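Local coordinates for protein calmodulin, putative (Toxoplasma gondii, PDB 6TJ6) that binds calcium ions through an EF-hand loop and, as a two-lobed calmodulin-like protein, packs against another protein chain in its assembly, at residues D27-I32 with D42-L47; G36-P41 with A65-E70; S76-D81 with I124-F129. All blocks are in the same frame, centred on the assembly; numbering follows the deposited sequence.

Contact 1: residues D27-I32 with D42-L47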
# COMPACT_ATOMS: atom_id res chain seq x y z
N ASP A 27 -6.07 -8.32 -13.46
CA ASP A 27 -5.64 -7.23 -12.60
C ASP A 27 -5.26 -5.99 -13.41
O ASP A 27 -5.67 -4.87 -13.07
CB ASP A 27 -4.46 -7.68 -11.72
CG ASP A 27 -4.85 -8.77 -10.74
OD1 ASP A 27 -4.27 -9.87 -10.81
OD2 ASP A 27 -5.76 -8.53 -9.91
N LEU A 28 -4.51 -6.18 -14.51
CA LEU A 28 -4.16 -5.05 -15.37
C LEU A 28 -5.39 -4.23 -15.71
O LEU A 28 -5.50 -3.06 -15.31
CB LEU A 28 -3.46 -5.56 -16.63
CG LEU A 28 -2.87 -4.52 -17.60
CD1 LEU A 28 -2.25 -3.34 -16.87
CD2 LEU A 28 -1.84 -5.17 -18.51
N VAL A 29 -6.36 -4.85 -16.38
CA VAL A 29 -7.59 -4.14 -16.72
C VAL A 29 -8.21 -3.53 -15.47
O VAL A 29 -8.56 -2.34 -15.45
CB VAL A 29 -8.58 -5.07 -17.45
CG1 VAL A 29 -9.91 -4.38 -17.65
CG2 VAL A 29 -8.00 -5.52 -18.78
N LEU A 30 -8.27 -4.31 -14.39
CA LEU A 30 -8.83 -3.81 -13.14
C LEU A 30 -8.11 -2.54 -12.70
O LEU A 30 -8.75 -1.51 -12.47
CB LEU A 30 -8.76 -4.89 -12.06
CG LEU A 30 -10.02 -5.75 -11.91
CD1 LEU A 30 -10.63 -6.11 -13.26
CD2 LEU A 30 -9.71 -7.01 -11.12
N ALA A 31 -6.77 -2.59 -12.65
CA ALA A 31 -6.01 -1.40 -12.29
C ALA A 31 -6.46 -0.21 -13.14
O ALA A 31 -6.84 0.84 -12.60
CB ALA A 31 -4.51 -1.65 -12.47
N ILE A 32 -6.51 -0.40 -14.46
CA ILE A 32 -6.92 0.68 -15.34
C ILE A 32 -8.31 1.16 -14.95
O ILE A 32 -8.53 2.35 -14.69
CB ILE A 32 -6.85 0.23 -16.81
CG1 ILE A 32 -5.41 -0.11 -17.18
CG2 ILE A 32 -7.40 1.31 -17.73
CD1 ILE A 32 -5.25 -0.75 -18.55
N ASP A 42 -10.48 -2.71 -28.42
CA ASP A 42 -9.22 -2.70 -29.16
C ASP A 42 -8.05 -2.43 -28.22
O ASP A 42 -7.01 -3.11 -28.29
CB ASP A 42 -9.27 -1.66 -30.27
CG ASP A 42 -10.01 -2.15 -31.50
OD1 ASP A 42 -10.47 -3.31 -31.50
OD2 ASP A 42 -10.13 -1.37 -32.47
N GLU A 43 -8.19 -1.44 -27.34
CA GLU A 43 -7.14 -1.16 -26.37
C GLU A 43 -6.90 -2.35 -25.45
O GLU A 43 -5.76 -2.65 -25.09
CB GLU A 43 -7.50 0.09 -25.55
CG GLU A 43 -7.31 1.40 -26.29
CD GLU A 43 -7.97 2.57 -25.59
OE1 GLU A 43 -8.78 2.33 -24.67
OE2 GLU A 43 -7.69 3.73 -25.95
N ILE A 44 -7.97 -3.04 -25.06
CA ILE A 44 -7.82 -4.22 -24.21
C ILE A 44 -7.09 -5.32 -24.94
O ILE A 44 -6.19 -5.97 -24.38
CB ILE A 44 -9.19 -4.69 -23.70
CG1 ILE A 44 -9.76 -3.68 -22.70
CG2 ILE A 44 -9.09 -6.08 -23.07
CD1 ILE A 44 -11.11 -4.06 -22.13
N LYS A 45 -7.44 -5.56 -26.21
CA LYS A 45 -6.74 -6.57 -26.99
C LYS A 45 -5.27 -6.21 -27.18
O LYS A 45 -4.42 -7.10 -27.22
CB LYS A 45 -7.41 -6.76 -28.35
N ALA A 46 -4.96 -4.92 -27.27
CA ALA A 46 -3.59 -4.49 -27.52
C ALA A 46 -2.72 -4.48 -26.26
O ALA A 46 -1.50 -4.31 -26.38
CB ALA A 46 -3.58 -3.09 -28.15
N LEU A 47 -3.31 -4.67 -25.08
CA LEU A 47 -2.53 -4.64 -23.85
C LEU A 47 -1.49 -5.77 -23.86
O LEU A 47 -1.77 -6.86 -24.37
CB LEU A 47 -3.44 -4.79 -22.63
CG LEU A 47 -4.33 -3.59 -22.27
CD1 LEU A 47 -5.23 -3.94 -21.09
CD2 LEU A 47 -3.47 -2.37 -21.96

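Contact 2: residues G36-P41 with A65-E70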
# COMPACT_ATOMS: atom_id res chain seq x y z
N GLY A 36 -10.89 4.94 -13.16
CA GLY A 36 -12.00 5.53 -13.88
C GLY A 36 -11.89 5.49 -15.38
O GLY A 36 -12.63 6.22 -16.06
N VAL A 37 -11.01 4.66 -15.94
CA VAL A 37 -10.83 4.56 -17.38
C VAL A 37 -11.48 3.27 -17.87
O VAL A 37 -11.20 2.18 -17.35
CB VAL A 37 -9.34 4.60 -17.76
CG1 VAL A 37 -9.17 4.36 -19.25
CG2 VAL A 37 -8.73 5.94 -17.36
N SER A 38 -12.36 3.40 -18.87
CA SER A 38 -12.94 2.25 -19.55
C SER A 38 -12.24 2.06 -20.89
O SER A 38 -12.64 2.68 -21.88
CB SER A 38 -14.44 2.43 -19.76
OG SER A 38 -15.11 2.67 -18.53
N PRO A 39 -11.20 1.23 -20.96
CA PRO A 39 -10.51 1.04 -22.23
C PRO A 39 -11.40 0.39 -23.27
O PRO A 39 -12.29 -0.41 -22.95
CB PRO A 39 -9.33 0.13 -21.86
CG PRO A 39 -9.78 -0.59 -20.64
CD PRO A 39 -10.64 0.39 -19.89
N THR A 40 -11.18 0.75 -24.53
CA THR A 40 -11.91 0.15 -25.62
C THR A 40 -11.50 -1.32 -25.78
O THR A 40 -10.43 -1.72 -25.32
CB THR A 40 -11.65 0.91 -26.92
OG1 THR A 40 -10.28 0.72 -27.32
CG2 THR A 40 -11.93 2.39 -26.74
N PRO A 41 -12.36 -2.14 -26.40
CA PRO A 41 -11.97 -3.53 -26.65
C PRO A 41 -10.72 -3.65 -27.50
O PRO A 41 -9.95 -4.61 -27.32
CB PRO A 41 -13.20 -4.12 -27.35
CG PRO A 41 -14.33 -3.28 -26.87
CD PRO A 41 -13.77 -1.89 -26.75
N ALA A 65 -4.25 11.68 -21.30
CA ALA A 65 -4.04 12.86 -22.13
C ALA A 65 -5.16 13.06 -23.14
O ALA A 65 -5.31 14.16 -23.67
CB ALA A 65 -2.70 12.75 -22.85
N SER A 66 -5.95 12.02 -23.42
CA SER A 66 -7.06 12.12 -24.35
C SER A 66 -8.38 11.66 -23.76
O SER A 66 -9.39 11.61 -24.47
CB SER A 66 -6.77 11.31 -25.62
OG SER A 66 -6.73 9.92 -25.33
N TYR A 67 -8.42 11.32 -22.47
CA TYR A 67 -9.58 10.71 -21.83
C TYR A 67 -9.72 11.30 -20.43
O TYR A 67 -8.84 11.10 -19.59
CB TYR A 67 -9.41 9.19 -21.77
CG TYR A 67 -10.59 8.39 -21.24
CD1 TYR A 67 -10.82 8.28 -19.87
CD2 TYR A 67 -11.44 7.71 -22.10
CE1 TYR A 67 -11.89 7.54 -19.39
CE2 TYR A 67 -12.50 6.97 -21.63
CZ TYR A 67 -12.72 6.89 -20.27
OH TYR A 67 -13.77 6.15 -19.79
N ASN A 68 -10.81 12.02 -20.19
CA ASN A 68 -11.05 12.60 -18.88
C ASN A 68 -11.98 11.70 -18.09
O ASN A 68 -13.17 11.60 -18.44
CB ASN A 68 -11.64 14.01 -19.01
CG ASN A 68 -11.77 14.71 -17.67
OD1 ASN A 68 -11.38 14.18 -16.63
ND2 ASN A 68 -12.31 15.93 -17.69
N PRO A 69 -11.51 11.03 -17.03
CA PRO A 69 -12.38 10.11 -16.29
C PRO A 69 -13.66 10.74 -15.75
O PRO A 69 -14.73 10.14 -15.86
CB PRO A 69 -11.47 9.63 -15.15
CG PRO A 69 -10.10 9.74 -15.70
CD PRO A 69 -10.11 10.97 -16.57
N GLU A 70 -13.57 11.94 -15.17
CA GLU A 70 -14.75 12.57 -14.58
C GLU A 70 -15.85 12.74 -15.62
O GLU A 70 -17.01 12.35 -15.40
CB GLU A 70 -14.36 13.92 -13.97
CG GLU A 70 -15.52 14.68 -13.36
CD GLU A 70 -15.08 15.98 -12.71
OE1 GLU A 70 -14.61 16.89 -13.43
OE2 GLU A 70 -15.20 16.10 -11.47

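Contact 3: residues S76-D81 with I124-F129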
# COMPACT_ATOMS: atom_id res chain seq x y z
N SER A 76 -21.44 8.47 -18.83
CA SER A 76 -22.02 7.13 -18.73
C SER A 76 -23.25 7.13 -17.82
O SER A 76 -24.25 6.47 -18.12
CB SER A 76 -20.98 6.14 -18.22
OG SER A 76 -19.87 6.07 -19.09
N PHE A 77 -23.18 7.86 -16.70
CA PHE A 77 -24.33 7.94 -15.81
C PHE A 77 -25.52 8.63 -16.48
O PHE A 77 -26.67 8.24 -16.28
CB PHE A 77 -23.96 8.67 -14.52
CG PHE A 77 -23.44 7.78 -13.43
CD1 PHE A 77 -24.29 6.92 -12.76
CD2 PHE A 77 -22.11 7.81 -13.07
CE1 PHE A 77 -23.82 6.09 -11.76
CE2 PHE A 77 -21.63 7.00 -12.06
CZ PHE A 77 -22.49 6.14 -11.41
N LYS A 78 -25.25 9.67 -17.28
CA LYS A 78 -26.33 10.45 -17.87
C LYS A 78 -27.17 9.64 -18.85
O LYS A 78 -28.31 10.01 -19.14
CB LYS A 78 -25.77 11.69 -18.57
CG LYS A 78 -26.82 12.76 -18.84
CD LYS A 78 -26.39 13.72 -19.93
CE LYS A 78 -27.51 14.69 -20.28
NZ LYS A 78 -28.19 14.35 -21.57
N ALA A 79 -26.62 8.54 -19.38
CA ALA A 79 -27.41 7.67 -20.25
C ALA A 79 -28.59 7.05 -19.53
O ALA A 79 -29.58 6.68 -20.17
CB ALA A 79 -26.52 6.57 -20.83
N PHE A 80 -28.52 6.92 -18.20
CA PHE A 80 -29.61 6.38 -17.40
C PHE A 80 -30.32 7.47 -16.60
O PHE A 80 -31.04 7.16 -15.65
CB PHE A 80 -29.09 5.28 -16.48
CG PHE A 80 -28.21 4.29 -17.18
CD1 PHE A 80 -28.75 3.27 -17.94
CD2 PHE A 80 -26.83 4.39 -17.09
CE1 PHE A 80 -27.94 2.36 -18.59
CE2 PHE A 80 -26.01 3.48 -17.74
CZ PHE A 80 -26.57 2.46 -18.49
N ASP A 81 -30.11 8.73 -16.97
CA ASP A 81 -30.83 9.85 -16.37
C ASP A 81 -32.14 10.03 -17.13
O ASP A 81 -32.26 10.85 -18.03
CB ASP A 81 -29.97 11.11 -16.40
CG ASP A 81 -30.45 12.17 -15.42
OD1 ASP A 81 -31.61 12.10 -14.98
OD2 ASP A 81 -29.65 13.08 -15.10
N ILE A 124 -29.53 9.49 -7.11
CA ILE A 124 -28.09 9.67 -6.97
C ILE A 124 -27.67 10.82 -7.87
O ILE A 124 -27.89 10.77 -9.09
CB ILE A 124 -27.31 8.40 -7.35
CG1 ILE A 124 -27.61 7.26 -6.36
CG2 ILE A 124 -25.81 8.68 -7.39
CD1 ILE A 124 -26.81 6.01 -6.62
N GLN A 125 -27.06 11.85 -7.29
CA GLN A 125 -26.64 13.01 -8.06
C GLN A 125 -25.55 12.68 -9.08
O GLN A 125 -25.23 13.54 -9.91
CB GLN A 125 -26.17 14.12 -7.12
CG GLN A 125 -27.18 14.53 -6.05
CD GLN A 125 -28.34 15.34 -6.61
OE1 GLN A 125 -29.12 14.86 -7.43
NE2 GLN A 125 -28.45 16.59 -6.17
N TYR A 126 -25.01 11.46 -9.04
CA TYR A 126 -23.87 10.95 -9.81
C TYR A 126 -22.78 11.97 -10.17
O TYR A 126 -21.60 11.63 -10.08
CB TYR A 126 -24.37 10.23 -11.08
CG TYR A 126 -25.07 11.01 -12.17
CD1 TYR A 126 -24.35 11.77 -13.08
CD2 TYR A 126 -26.45 10.92 -12.34
CE1 TYR A 126 -24.99 12.46 -14.10
CE2 TYR A 126 -27.09 11.60 -13.36
CZ TYR A 126 -26.36 12.37 -14.23
OH TYR A 126 -26.99 13.06 -15.25
N ALA A 127 -23.13 13.19 -10.57
CA ALA A 127 -22.10 14.21 -10.76
C ALA A 127 -21.36 14.48 -9.45
O ALA A 127 -20.14 14.32 -9.37
CB ALA A 127 -22.71 15.49 -11.31
N ASN A 128 -22.11 14.86 -8.42
CA ASN A 128 -21.53 15.00 -7.08
C ASN A 128 -20.88 13.71 -6.63
O ASN A 128 -19.82 13.72 -5.99
CB ASN A 128 -22.62 15.43 -6.10
CG ASN A 128 -22.06 15.95 -4.79
OD1 ASN A 128 -20.94 16.47 -4.74
ND2 ASN A 128 -22.84 15.82 -3.72
N PHE A 129 -21.48 12.57 -6.98
CA PHE A 129 -20.95 11.27 -6.57
C PHE A 129 -19.63 10.97 -7.27
O PHE A 129 -18.64 10.60 -6.62
CB PHE A 129 -21.99 10.19 -6.84
CG PHE A 129 -21.46 8.79 -6.79
CD1 PHE A 129 -21.01 8.25 -5.60
CD2 PHE A 129 -21.44 8.01 -7.93
CE1 PHE A 129 -20.53 6.95 -5.55
CE2 PHE A 129 -20.97 6.71 -7.89
CZ PHE A 129 -20.51 6.18 -6.70

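Contact 1: residues D27-I32 with D42-L47
Leu47, just after helix 41-46, projects into a shallow hollow on helix 26-34, where Leu28, Val29 and Ile32 form the walls. The two helices belong to the N-terminal lobe, built from an EF-hand and a second, shorter helix-loop-helix unit, paired through strands 22-24 and 50-52: helix 26-34 leaves the first loop and helix 41-46 is the first helix of the second unit. The bump is CD1 of Leu47. It sits 3.9 Å from CG2 of Val29, 4.1 Å from CD1 of Ile32 and 4.3 Å from CG of Leu28, so one methyl is shared among three neighbours. Val29 meets the leucine at about a right angle, offering the branch that stands anti to its own carbonyl carbon. Ile32 instead comes end-on: CD1 of Leu47 and CD1 of Ile32 each point away from their CA atoms (chi2 176° and 172°), and the two side chains touch tip to tip. Trp59 of helix 53-64 packs on both Ile32 and Leu47, while Ile23 backs Leu28 from the short strand 22-24 within the first calcium loop. No hydrogen bond joins the segments; the fit is wholly apolar. Beside the first, a second and looser bump is made by Ile44, whose CG2 approaches CG2 of Val29 at 4.5 Å.

Contact 2: residues G36-P41 with A65-E70
Tyr67 lies across Val37 and reaches on to Ser38, joining two connectors of the calmodulin-like, two-lobed EF-hand fold. Residues 36-41 link helix 26-34 to helix 41-46 inside the N-terminal lobe, and residues 65-70 lead from that lobe into helix 69-78. With CG opposite the backbone N (chi1 -175°), the tyrosine extends toward the 36-41 loop. The side chains of Val37 and Tyr67 meet at a slant: CG1 of Val37 stands over one face of the ring, displaced toward its rim, and CG2 of Val37 lies 4.0 Å from CD1 of Tyr67. At the ring's edge the carbonyl O of Gly36 comes within 3.7 Å of CE1 of Tyr67. That same oxygen touches CB of Pro69, a residue of the first turn of helix 69-78, so the proline rests against Gly36. OD1 of Asn68, at the N-cap, accepts a weak capping bond from the N of Glu70. Leu64 packs on both Val37 and Pro69, and Ser38 also touches an apolar side chain of another protein chain. The one hydrogen bond between the segments fixes the far end of the tyrosine: Ser38 N donates to Tyr67 OH over 3.2 Å, nearly straight at 165°.

Contact 3: residues S76-D81 with I124-F129
In the C-terminal EF-hand pair, the C-terminal part of helix 69-78 and the residues that lead on to Asp81 meet the turn that leads from strand 123-124 into helix 127-134. Phe77 and Tyr126 carry the contact. Their rings are almost parallel (8° between planes) but slid so far apart, with centroids 5.5 Å from each other, that they barely overlap. Each ring instead receives the other residue's methylene: CB of Phe77 lies 3.7 Å from the centroid of the Tyr126 ring, and CB of Tyr126 lies 3.8 Å from the centroid of the Phe77 ring. The result is a reciprocal pair of CH-pi contacts over the faces, the side chains running past one another in opposite directions. Tyr126 holds CG between its backbone N and carbonyl carbon (chi1 66°), which turns the ring back along Phe77 toward Asp81. There Tyr126 OH donates to Asp81 OD2 over 2.7 Å, on the anti side and a little out of the carboxylate plane, which stands 89° from that of the ring. CG of Lys78 lies alongside, 3.6 Å from OH of Tyr126. At the other end of Phe77, CZ meets the edge of the Phe129 ring, 3.9 Å from CE2 of Phe129. Asp81 OD1 accepts from Asp85 N, and OD2 has weak bonds from Gly86 N and Thr87 N, so both oxygens face the loop backbone as well. Asp81 probably occupies the first position of an EF-hand loop, here without metal, and its carboxylate ties that loop to the partner hand, within the aromatic core of a paired EF-hand lobe.

How the contacts relate
From the N terminus, the chain passes the first calcium loop and enters helix 26-34. Contact 1 then closes a short loop of nine residues, bringing helix 41-46 back onto that helix. Contact 2 starts inside this loop, at 36-41, and ends beyond helix 53-64, so contacts 1 and 2 cross. They also touch: Ile32 packs on Val37 and Pro39, and Ile44 on Pro39. Contact 2 ties the N-terminal lobe to the start of helix 69-78. The far end of that helix enters contact 3, which follows in series and closes the C-terminal lobe across 42 residues. Contacts 1 and 3 lie on opposite sides of the chain's centre, their own centres about 25 Å apart.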